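Aldehyde dehydrogenase (Burkholderia thailandensis, PDB 5J6B) probably oxidises aldehydes to carboxylic acids with NADP as hydride acceptor, as a member of the aldehyde dehydrogenase family, and binds NADPH. Local coordinates at residues K63-L68 with G179-L184; F161-N166 with A285-G290; S399-A404 with A427-D432. One frame throughout, in Å; residues are numbered along the deposited sequence.

Interaction 1: residues K63-L68 with G179-L184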
loop_
_atom_site.group_PDB
_atom_site.type_symbol
_atom_site.label_atom_id
_atom_site.label_comp_id
_atom_site.label_asym_id
_atom_site.label_seq_id
_atom_site.Cartn_x
_atom_site.Cartn_y
_atom_site.Cartn_z
ATOM N N LYS A 63 -5.271 -3.150 28.551
ATOM C CA LYS A 63 -4.024 -2.398 28.691
ATOM C C LYS A 63 -2.804 -3.310 28.736
ATOM O O LYS A 63 -1.839 -3.050 27.991
ATOM C CB LYS A 63 -4.105 -1.482 29.921
ATOM N N PRO A 64 -2.777 -4.385 29.540
ATOM C CA PRO A 64 -1.622 -5.304 29.484
ATOM C C PRO A 64 -1.396 -5.891 28.108
ATOM O O PRO A 64 -0.250 -5.962 27.646
ATOM C CB PRO A 64 -1.993 -6.391 30.500
ATOM C CG PRO A 64 -2.934 -5.724 31.438
ATOM C CD PRO A 64 -3.721 -4.766 30.609
ATOM N N LEU A 65 -2.474 -6.299 27.433
ATOM C CA LEU A 65 -2.348 -6.900 26.109
ATOM C C LEU A 65 -1.840 -5.878 25.102
ATOM O O LEU A 65 -0.997 -6.192 24.251
ATOM C CB LEU A 65 -3.700 -7.481 25.687
ATOM C CG LEU A 65 -3.824 -8.521 24.581
ATOM C CD1 LEU A 65 -2.754 -9.586 24.718
ATOM C CD2 LEU A 65 -5.221 -9.134 24.634
ATOM N N ARG A 66 -2.318 -4.639 25.209
ATOM C CA ARG A 66 -1.821 -3.561 24.365
ATOM C C ARG A 66 -0.324 -3.325 24.567
ATOM O O ARG A 66 0.377 -2.960 23.620
ATOM C CB ARG A 66 -2.613 -2.291 24.660
ATOM C CG ARG A 66 -2.186 -1.110 23.854
ATOM C CD ARG A 66 -3.292 -0.627 22.945
ATOM N NE ARG A 66 -2.770 0.361 22.009
ATOM C CZ ARG A 66 -2.684 1.660 22.273
ATOM N NH1 ARG A 66 -3.099 2.128 23.444
ATOM N NH2 ARG A 66 -2.180 2.489 21.371
ATOM N N ALA A 67 0.184 -3.547 25.780
ATOM C CA ALA A 67 1.584 -3.291 26.090
ATOM C C ALA A 67 2.539 -4.350 25.542
ATOM O O ALA A 67 3.758 -4.168 25.643
ATOM C CB ALA A 67 1.774 -3.187 27.607
ATOM N N LEU A 68 2.039 -5.453 25.008
ATOM C CA LEU A 68 2.940 -6.443 24.428
ATOM C C LEU A 68 3.478 -5.927 23.099
ATOM O O LEU A 68 2.687 -5.565 22.222
ATOM C CB LEU A 68 2.230 -7.772 24.195
ATOM C CG LEU A 68 1.839 -8.593 25.411
ATOM C CD1 LEU A 68 1.259 -9.914 24.938
ATOM C CD2 LEU A 68 3.056 -8.804 26.302
ATOM N N GLY A 179 -3.904 -7.834 19.185
ATOM C CA GLY A 179 -3.925 -7.428 20.581
ATOM C C GLY A 179 -5.306 -7.192 21.161
ATOM O O GLY A 179 -5.453 -6.382 22.085
ATOM N N CYS A 180 -6.339 -7.890 20.647
ATOM C CA CYS A 180 -7.670 -7.792 21.248
ATOM C C CYS A 180 -7.892 -8.940 22.206
ATOM O O CYS A 180 -7.658 -10.100 21.833
ATOM C CB CYS A 180 -8.762 -7.842 20.192
ATOM S SG CYS A 180 -8.708 -6.479 19.067
ATOM N N PRO A 181 -8.374 -8.680 23.411
ATOM C CA PRO A 181 -8.861 -9.788 24.244
ATOM C C PRO A 181 -10.154 -10.312 23.645
ATOM O O PRO A 181 -10.873 -9.591 22.954
ATOM C CB PRO A 181 -9.087 -9.145 25.616
ATOM C CG PRO A 181 -9.288 -7.701 25.332
ATOM C CD PRO A 181 -8.560 -7.365 24.037
ATOM N N PHE A 182 -10.439 -11.589 23.875
ATOM C CA PHE A 182 -11.637 -12.142 23.257
ATOM C C PHE A 182 -12.244 -13.216 24.143
ATOM O O PHE A 182 -11.574 -13.809 24.994
ATOM C CB PHE A 182 -11.344 -12.715 21.859
ATOM C CG PHE A 182 -10.452 -13.921 21.875
ATOM C CD1 PHE A 182 -10.983 -15.198 22.077
ATOM C CD2 PHE A 182 -9.086 -13.783 21.690
ATOM C CE1 PHE A 182 -10.160 -16.324 22.107
ATOM C CE2 PHE A 182 -8.242 -14.912 21.721
ATOM C CZ PHE A 182 -8.786 -16.184 21.921
ATOM N N VAL A 183 -13.531 -13.465 23.916
ATOM C CA VAL A 183 -14.264 -14.569 24.520
ATOM C C VAL A 183 -14.858 -15.386 23.380
ATOM O O VAL A 183 -15.685 -14.874 22.615
ATOM C CB VAL A 183 -15.367 -14.076 25.474
ATOM C CG1 VAL A 183 -16.019 -15.270 26.183
ATOM C CG2 VAL A 183 -14.803 -13.098 26.499
ATOM N N LEU A 184 -14.444 -16.646 23.260
ATOM C CA LEU A 184 -14.897 -17.501 22.167
ATOM C C LEU A 184 -15.961 -18.477 22.654
ATOM O O LEU A 184 -15.754 -19.177 23.647
ATOM C CB LEU A 184 -13.733 -18.281 21.553
ATOM C CG LEU A 184 -14.117 -19.405 20.586
ATOM C CD1 LEU A 184 -14.817 -18.862 19.304
ATOM C CD2 LEU A 184 -12.872 -20.225 20.235
#
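Leu65 meets two consecutive peptide planes on their faces. Its CD2 methyl lies above the plane of the Cys180-Pro181 peptide, 3.4 Å from Pro181 N and 3.6 Å from Cys180 C, while its CG stands above the preceding peptide, 3.7 Å from Gly179 O. At the rim of the proline ring the same methyl meets Pro181 CD at 3.8 Å. Beyond the contact, the Phe182 ring has Leu184 N in its plane at one edge, and Phe157 meets it with the ring planes about 30° apart.

The example shows how one branched side chain can pack largely on backbone across a contact, while other side chains of the fold, those of Leu206, Pro207 and Ala210, pack on it as well. At chi1 -161° the CG of Leu65 points opposite the backbone N and lies beside the carbonyl carbon, which carries the isopropyl end away from helix 48-66 and across the turn, with CD2 as its leading atom. The peptide nitrogen under that methyl belongs to a proline and has no hydrogen to donate, so the methyl takes no donor's place. Gly179, the first residue past helix 164-178, takes positive phi, a conformation glycine adopts readily. Arg66 NH1, one residue on from Leu65, bonds to Asp432 O of a second subunit.

Pro181 and Val183 bond through their backbones to Cys155, and strand 182-185 runs parallel to strand 155-158. The turn over which Leu65 lies therefore belongs to a beta-alpha-beta crossover of the Rossmann-type cofactor-binding domain, covered by Leu65 from the C-terminal part of helix 48-66.

Interaction 2: residues F161-N166 with A285-G290. With NDP (NADPH dihydro-nicotinamide-adenine-dinucleotide phosphate), chain F.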
loop_
_atom_site.group_PDB
_atom_site.type_symbol
_atom_site.label_atom_id
_atom_site.label_comp_id
_atom_site.label_asym_id
_atom_site.label_seq_id
_atom_site.Cartn_x
_atom_site.Cartn_y
_atom_site.Cartn_z
ATOM N N PHE A 161 -20.158 -25.652 13.801
ATOM C CA PHE A 161 -19.748 -27.030 14.038
ATOM C C PHE A 161 -18.862 -27.606 12.940
ATOM O O PHE A 161 -18.164 -28.586 13.193
ATOM C CB PHE A 161 -20.978 -27.940 14.190
ATOM C CG PHE A 161 -21.601 -28.372 12.870
ATOM C CD1 PHE A 161 -21.128 -29.482 12.180
ATOM C CD2 PHE A 161 -22.682 -27.690 12.348
ATOM C CE1 PHE A 161 -21.695 -29.870 10.973
ATOM C CE2 PHE A 161 -23.255 -28.080 11.141
ATOM C CZ PHE A 161 -22.760 -29.180 10.465
ATOM N N ASN A 162 -18.924 -27.086 11.708
ATOM C CA ASN A 162 -18.452 -27.896 10.579
ATOM C C ASN A 162 -16.941 -27.786 10.357
ATOM O O ASN A 162 -16.283 -28.797 10.078
ATOM C CB ASN A 162 -19.230 -27.525 9.310
ATOM C CG ASN A 162 -18.967 -26.106 8.861
ATOM O OD1 ASN A 162 -18.965 -25.178 9.670
ATOM N ND2 ASN A 162 -18.725 -25.929 7.558
ATOM N N PHE A 163 -16.362 -26.586 10.477
ATOM C CA PHE A 163 -14.907 -26.385 10.450
ATOM C C PHE A 163 -14.498 -25.811 11.797
ATOM O O PHE A 163 -14.057 -24.654 11.868
ATOM C CB PHE A 163 -14.442 -25.411 9.366
ATOM C CG PHE A 163 -14.592 -25.901 7.963
ATOM C CD1 PHE A 163 -13.642 -26.744 7.406
ATOM C CD2 PHE A 163 -15.633 -25.450 7.170
ATOM C CE1 PHE A 163 -13.763 -27.176 6.094
ATOM C CE2 PHE A 163 -15.765 -25.873 5.856
ATOM C CZ PHE A 163 -14.831 -26.739 5.320
ATOM N N PRO A 164 -14.633 -26.583 12.882
ATOM C CA PRO A 164 -14.558 -25.963 14.209
ATOM C C PRO A 164 -13.173 -25.467 14.559
ATOM O O PRO A 164 -13.059 -24.437 15.234
ATOM C CB PRO A 164 -15.020 -27.083 15.152
ATOM C CG PRO A 164 -14.713 -28.337 14.422
ATOM C CD PRO A 164 -14.845 -28.042 12.956
ATOM N N LEU A 165 -12.116 -26.154 14.121
ATOM C CA LEU A 165 -10.768 -25.657 14.382
ATOM C C LEU A 165 -10.480 -24.415 13.543
ATOM O O LEU A 165 -10.114 -23.356 14.071
ATOM C CB LEU A 165 -9.738 -26.752 14.089
ATOM C CG LEU A 165 -9.721 -27.971 15.020
ATOM C CD1 LEU A 165 -8.602 -28.937 14.610
ATOM C CD2 LEU A 165 -9.508 -27.488 16.447
ATOM N N ASN A 166 -10.630 -24.527 12.225
ATOM C CA ASN A 166 -10.122 -23.459 11.370
ATOM C C ASN A 166 -10.987 -22.207 11.418
ATOM O O ASN A 166 -10.468 -21.094 11.235
ATOM C CB ASN A 166 -9.989 -23.920 9.922
ATOM C CG ASN A 166 -9.053 -23.021 9.139
ATOM O OD1 ASN A 166 -7.984 -22.655 9.643
ATOM N ND2 ASN A 166 -9.448 -22.634 7.935
ATOM N N ALA A 285 -18.622 -30.730 -4.031
ATOM C CA ALA A 285 -20.006 -31.065 -3.696
ATOM C C ALA A 285 -20.103 -31.945 -2.460
ATOM O O ALA A 285 -21.057 -31.821 -1.677
ATOM C CB ALA A 285 -20.672 -31.786 -4.867
ATOM N N TYR A 286 -19.147 -32.860 -2.282
ATOM C CA TYR A 286 -19.321 -33.947 -1.332
ATOM C C TYR A 286 -18.286 -33.997 -0.216
ATOM O O TYR A 286 -18.473 -34.783 0.720
ATOM C CB TYR A 286 -19.335 -35.290 -2.074
ATOM C CG TYR A 286 -20.342 -35.303 -3.205
ATOM C CD1 TYR A 286 -21.696 -35.044 -2.966
ATOM C CD2 TYR A 286 -19.938 -35.529 -4.514
ATOM C CE1 TYR A 286 -22.618 -35.043 -4.001
ATOM C CE2 TYR A 286 -20.845 -35.540 -5.548
ATOM C CZ TYR A 286 -22.185 -35.301 -5.289
ATOM O OH TYR A 286 -23.075 -35.300 -6.334
ATOM N N TYR A 287 -17.222 -33.184 -0.278
ATOM C CA TYR A 287 -16.273 -33.057 0.828
ATOM C C TYR A 287 -17.013 -32.782 2.134
ATOM O O TYR A 287 -17.877 -31.908 2.202
ATOM C CB TYR A 287 -15.272 -31.927 0.533
ATOM C CG TYR A 287 -14.487 -31.446 1.728
ATOM C CD1 TYR A 287 -13.300 -32.060 2.093
ATOM C CD2 TYR A 287 -14.928 -30.370 2.491
ATOM C CE1 TYR A 287 -12.573 -31.625 3.191
ATOM C CE2 TYR A 287 -14.211 -29.930 3.600
ATOM C CZ TYR A 287 -13.031 -30.559 3.945
ATOM O OH TYR A 287 -12.296 -30.140 5.047
ATOM N N GLN A 288 -16.675 -33.539 3.169
ATOM C CA GLN A 288 -17.365 -33.436 4.457
ATOM C C GLN A 288 -18.881 -33.500 4.273
ATOM O O GLN A 288 -19.644 -32.760 4.899
ATOM C CB GLN A 288 -16.952 -32.169 5.207
ATOM C CG GLN A 288 -17.226 -32.278 6.697
ATOM C CD GLN A 288 -16.842 -31.039 7.463
ATOM O OE1 GLN A 288 -16.084 -30.189 6.971
ATOM N NE2 GLN A 288 -17.355 -30.931 8.693
ATOM N N SER A 289 -19.314 -34.380 3.367
ATOM C CA SER A 289 -20.729 -34.600 3.061
ATOM C C SER A 289 -21.463 -33.300 2.730
ATOM O O SER A 289 -22.634 -33.118 3.071
ATOM C CB SER A 289 -21.413 -35.344 4.207
ATOM O OG SER A 289 -20.645 -36.494 4.554
ATOM N N GLY A 290 -20.776 -32.385 2.048
ATOM C CA GLY A 290 -21.421 -31.141 1.646
ATOM C C GLY A 290 -21.665 -30.145 2.758
ATOM O O GLY A 290 -22.315 -29.118 2.527
HETATM P PA NDP F . -25.590 -22.181 13.497
HETATM O O1A NDP F . -26.045 -20.845 12.991
HETATM O O2A NDP F . -26.765 -23.107 13.833
HETATM O O5B NDP F . -24.695 -22.026 14.797
HETATM C C5B NDP F . -23.395 -21.406 14.702
HETATM C C4B NDP F . -23.016 -20.952 16.088
HETATM O O4B NDP F . -23.957 -19.949 16.535
HETATM C C3B NDP F . -23.037 -22.047 17.165
HETATM O O3B NDP F . -21.957 -21.836 18.071
HETATM C C2B NDP F . -24.383 -21.805 17.854
HETATM O O2B NDP F . -24.465 -22.259 19.220
HETATM C C1B NDP F . -24.408 -20.287 17.832
HETATM N N9A NDP F . -25.729 -19.701 18.056
HETATM C C8A NDP F . -26.913 -20.030 17.448
HETATM N N7A NDP F . -27.921 -19.268 17.796
HETATM C C5A NDP F . -27.366 -18.381 18.707
HETATM C C6A NDP F . -27.907 -17.305 19.436
HETATM N N6A NDP F . -29.206 -16.967 19.420
HETATM N N1A NDP F . -27.068 -16.594 20.221
HETATM C C2A NDP F . -25.785 -16.967 20.297
HETATM N N3A NDP F . -25.171 -17.980 19.682
HETATM C C4A NDP F . -26.017 -18.644 18.882
HETATM O O3 NDP F . -24.746 -22.908 12.360
HETATM P PN NDP F . -23.974 -24.302 12.326
HETATM O O1N NDP F . -23.186 -24.477 13.578
HETATM O O2N NDP F . -24.996 -25.402 12.109
HETATM O O5D NDP F . -23.035 -24.206 11.035
HETATM C C5D NDP F . -23.506 -24.301 9.679
HETATM C C4D NDP F . -23.647 -22.910 9.111
HETATM O O4D NDP F . -22.358 -22.233 9.142
HETATM C C3D NDP F . -24.109 -22.894 7.644
HETATM O O3D NDP F . -25.066 -21.887 7.334
HETATM C C2D NDP F . -22.802 -22.628 6.904
HETATM O O2D NDP F . -22.887 -22.113 5.583
HETATM C C1D NDP F . -22.129 -21.664 7.865
HETATM N N1N NDP F . -20.706 -21.595 7.554
HETATM C C2N NDP F . -20.104 -20.405 7.220
HETATM C C3N NDP F . -18.826 -20.330 6.788
HETATM C C7N NDP F . -18.141 -19.017 6.501
HETATM O O7N NDP F . -16.997 -18.852 6.960
HETATM N N7N NDP F . -18.759 -18.108 5.745
HETATM C C4N NDP F . -18.047 -21.600 6.548
HETATM C C5N NDP F . -18.670 -22.741 7.270
HETATM C C6N NDP F . -19.932 -22.714 7.653
HETATM P P2B NDP F . -24.780 -23.808 19.593
HETATM O O1X NDP F . -24.737 -24.663 18.366
HETATM O O2X NDP F . -23.693 -24.141 20.613
HETATM O O3X NDP F . -26.188 -23.808 20.222
#
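The Gln288 chain, extended beyond CG and set off by a chi1 of -159° that turns CG from the backbone N, carries its amide to the backbone of Asn162, while Phe163 CG, opposite its carbonyl carbon (chi1 -69°), sends its ring toward Tyr287. Gln288 NE2 donates to Asn162 O at 2.8 Å in a nearly straight bond (164°); the acceptor lies in the glutamine's amide plane, though the donor tilts from the plane of the carbonyl. Gln288 OE1 stands 3.9 Å above one face of the Phe163 ring, toward its rim, with the two planes almost perpendicular. The phenylalanine and tyrosine rings meet edge to edge, Phe163 CZ being 3.7 Å from Tyr287 CE2. Lys101 NZ bonds to both Tyr287 OH and Gln288 OE1, fixing which end of the amide faces Asn162.

On the cofactor side, Phe161 N donates to NDP O1N at 3.3 Å, and Asn162 ND2 comes within 3.2 Å of C5N in the nicotinamide ring. That ND2 is itself held by Gln291 O. The loop joining strand 155-158 to helix 164-178 thus lies between NADPH and the turn after helix 274-286, an arrangement belonging to the active-site cleft of the aldehyde dehydrogenase fold.

Interaction 3: residues S399-A404 with A427-D432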
loop_
_atom_site.group_PDB
_atom_site.type_symbol
_atom_site.label_atom_id
_atom_site.label_comp_id
_atom_site.label_asym_id
_atom_site.label_seq_id
_atom_site.Cartn_x
_atom_site.Cartn_y
_atom_site.Cartn_z
ATOM N N SER A 399 -26.297 -22.702 -22.507
ATOM C CA SER A 399 -25.563 -22.490 -23.745
ATOM C C SER A 399 -25.068 -21.045 -23.847
ATOM O O SER A 399 -23.975 -20.787 -24.360
ATOM C CB SER A 399 -26.445 -22.842 -24.942
ATOM O OG SER A 399 -25.809 -22.470 -26.143
ATOM N N ASP A 400 -25.861 -20.099 -23.365
ATOM C CA ASP A 400 -25.505 -18.683 -23.396
ATOM C C ASP A 400 -24.782 -18.289 -22.110
ATOM O O ASP A 400 -25.295 -18.527 -21.009
ATOM C CB ASP A 400 -26.771 -17.848 -23.579
ATOM C CG ASP A 400 -26.481 -16.377 -23.677
ATOM O OD1 ASP A 400 -26.189 -15.912 -24.792
ATOM O OD2 ASP A 400 -26.535 -15.691 -22.639
ATOM N N PHE A 401 -23.595 -17.676 -22.238
ATOM C CA PHE A 401 -22.790 -17.445 -21.037
ATOM C C PHE A 401 -23.432 -16.405 -20.119
ATOM O O PHE A 401 -23.308 -16.514 -18.891
ATOM C CB PHE A 401 -21.350 -17.040 -21.396
ATOM C CG PHE A 401 -20.391 -17.083 -20.218
ATOM C CD1 PHE A 401 -19.940 -15.906 -19.630
ATOM C CD2 PHE A 401 -19.964 -18.295 -19.690
ATOM C CE1 PHE A 401 -19.064 -15.933 -18.550
ATOM C CE2 PHE A 401 -19.095 -18.341 -18.600
ATOM C CZ PHE A 401 -18.643 -17.161 -18.025
ATOM N N ASP A 402 -24.138 -15.407 -20.675
ATOM C CA ASP A 402 -24.853 -14.469 -19.807
ATOM C C ASP A 402 -25.970 -15.163 -19.034
ATOM O O ASP A 402 -26.258 -14.790 -17.891
ATOM C CB ASP A 402 -25.423 -13.302 -20.610
ATOM C CG ASP A 402 -24.368 -12.267 -20.951
ATOM O OD1 ASP A 402 -23.419 -12.074 -20.162
ATOM O OD2 ASP A 402 -24.480 -11.658 -22.022
ATOM N N ASP A 403 -26.617 -16.156 -19.643
ATOM C CA ASP A 403 -27.627 -16.928 -18.931
ATOM C C ASP A 403 -27.003 -17.728 -17.785
ATOM O O ASP A 403 -27.581 -17.821 -16.700
ATOM C CB ASP A 403 -28.358 -17.835 -19.920
ATOM C CG ASP A 403 -29.354 -18.764 -19.242
ATOM O OD1 ASP A 403 -30.066 -18.314 -18.323
ATOM O OD2 ASP A 403 -29.429 -19.942 -19.640
ATOM N N ALA A 404 -25.806 -18.281 -18.001
ATOM C CA ALA A 404 -25.085 -18.974 -16.933
ATOM C C ALA A 404 -24.809 -18.048 -15.753
ATOM O O ALA A 404 -25.009 -18.426 -14.592
ATOM C CB ALA A 404 -23.773 -19.543 -17.473
ATOM N N ALA A 427 -13.823 -15.175 -18.227
ATOM C CA ALA A 427 -13.329 -15.010 -16.859
ATOM C C ALA A 427 -13.501 -13.572 -16.377
ATOM O O ALA A 427 -13.854 -13.337 -15.210
ATOM C CB ALA A 427 -11.862 -15.432 -16.764
ATOM N N GLN A 428 -13.243 -12.601 -17.261
ATOM C CA GLN A 428 -13.432 -11.186 -16.932
ATOM C C GLN A 428 -14.896 -10.873 -16.650
ATOM O O GLN A 428 -15.223 -10.204 -15.661
ATOM C CB GLN A 428 -12.931 -10.300 -18.082
ATOM C CG GLN A 428 -11.471 -10.477 -18.471
ATOM C CD GLN A 428 -11.151 -9.841 -19.848
ATOM O OE1 GLN A 428 -12.016 -9.734 -20.729
ATOM N NE2 GLN A 428 -9.911 -9.431 -20.026
ATOM N N ARG A 429 -15.792 -11.320 -17.538
ATOM C CA ARG A 429 -17.218 -11.098 -17.328
ATOM C C ARG A 429 -17.688 -11.730 -16.023
ATOM O O ARG A 429 -18.489 -11.136 -15.291
ATOM C CB ARG A 429 -18.006 -11.650 -18.512
ATOM C CG ARG A 429 -17.865 -10.786 -19.771
ATOM C CD ARG A 429 -18.217 -11.550 -21.027
ATOM N NE ARG A 429 -19.638 -11.878 -21.088
ATOM C CZ ARG A 429 -20.194 -12.624 -22.041
ATOM N NH1 ARG A 429 -19.452 -13.128 -23.027
ATOM N NH2 ARG A 429 -21.497 -12.863 -22.013
ATOM N N ALA A 430 -17.196 -12.929 -15.712
ATOM C CA ALA A 430 -17.580 -13.568 -14.450
ATOM C C ALA A 430 -17.088 -12.764 -13.247
ATOM O O ALA A 430 -17.835 -12.552 -12.285
ATOM C CB ALA A 430 -17.043 -14.996 -14.396
ATOM N N TRP A 431 -15.836 -12.296 -13.288
ATOM C CA TRP A 431 -15.315 -11.486 -12.192
ATOM C C TRP A 431 -16.179 -10.246 -11.983
ATOM O O TRP A 431 -16.520 -9.902 -10.842
ATOM C CB TRP A 431 -13.843 -11.120 -12.468
ATOM C CG TRP A 431 -13.116 -10.402 -11.345
ATOM C CD1 TRP A 431 -13.471 -10.357 -10.017
ATOM C CD2 TRP A 431 -11.906 -9.640 -11.460
ATOM N NE1 TRP A 431 -12.556 -9.613 -9.310
ATOM C CE2 TRP A 431 -11.589 -9.159 -10.173
ATOM C CE3 TRP A 431 -11.064 -9.310 -12.535
ATOM C CZ2 TRP A 431 -10.463 -8.369 -9.927
ATOM C CZ3 TRP A 431 -9.934 -8.522 -12.285
ATOM C CH2 TRP A 431 -9.652 -8.062 -10.995
ATOM N N ASP A 432 -16.616 -9.621 -13.085
ATOM C CA ASP A 432 -17.366 -8.372 -13.063
ATOM C C ASP A 432 -18.819 -8.558 -12.637
ATOM O O ASP A 432 -19.400 -7.680 -11.989
ATOM C CB ASP A 432 -17.337 -7.737 -14.453
ATOM C CG ASP A 432 -16.373 -6.586 -14.545
ATOM O OD1 ASP A 432 -16.372 -5.746 -13.621
ATOM O OD2 ASP A 432 -15.620 -6.521 -15.541
HETATM O O HOH W 1 -23.554 -14.303 -23.720
#
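The first turn of helix 401-409 lies beside helix 424-433, with their backbones closest at Asp402 and Arg429, whose CA atoms are 8.7 Å apart. Arg429 fills that separation. Its chain bends at chi3 (68°), which brings the guanidinium group back across the start of the neighbouring helix, where it is met in two different ways. Phe401 comes to one face: CD1 sits over the centre of the group, 4.1 Å from Arg429 CZ, and the phenyl ring stands steeply to it, so that an edge of the ring rather than its pi face touches the cation. Asp402 comes to the edge, and Arg429 NH2 donates to Asp402 OD1 at 2.8 Å in a salt bridge. The oxygen lies in the guanidinium plane, yet the nitrogen reaches it from above the carboxylate plane, 61° out of it, so the two flat groups do not form a coplanar, two-pronged pair.

A water extends the polar side, accepting from Arg429 NH2 at 3.0 Å and from Asp402 N at 3.3 Å. Asp400 is the N-cap: its OD2 takes Asp403 N at 3.0 Å through the anti lone pair. The arginine's charge is thus set near two acidic groups at the helix start, which would be expected to favour their ionised forms. Phe401, which is buried, stacks with His426 and packs on Ile265 of the sheet.

Helix 424-433 is the crossover between the adjacent parallel strands 416-420 and 438-441, and helix 401-409 leads from strand 392-398 into the first of them: neighbouring connections of an alpha/beta fold, here that of the catalytic domain, bridged by Arg429 where helix 424-433 also meets neighbouring subunits.

The three contacts differ in chemistry as well as place. Interaction 1 is buried and apolar, made by one leucine on the backbone and proline ring of a turn. Interactions 2 and 3 are both only partly buried: the former, nearest the centre of the chain, mixes aromatic packing with an amide bond beside the cofactor, the latter sets a charged pair and a bound water at an exposed aspartate. Interactions 1 and 2 share a unit, since helix 164-178 begins in 161-166 and ends just before 179-184, although their centres are 30 Å apart. Interaction 3 lies on the opposite side of the chain's centre from interaction 1, yet the tetramer joins 63-68 to 427-432 of another subunit by a salt bridge, Arg66 NH2 to Asp432 OD1.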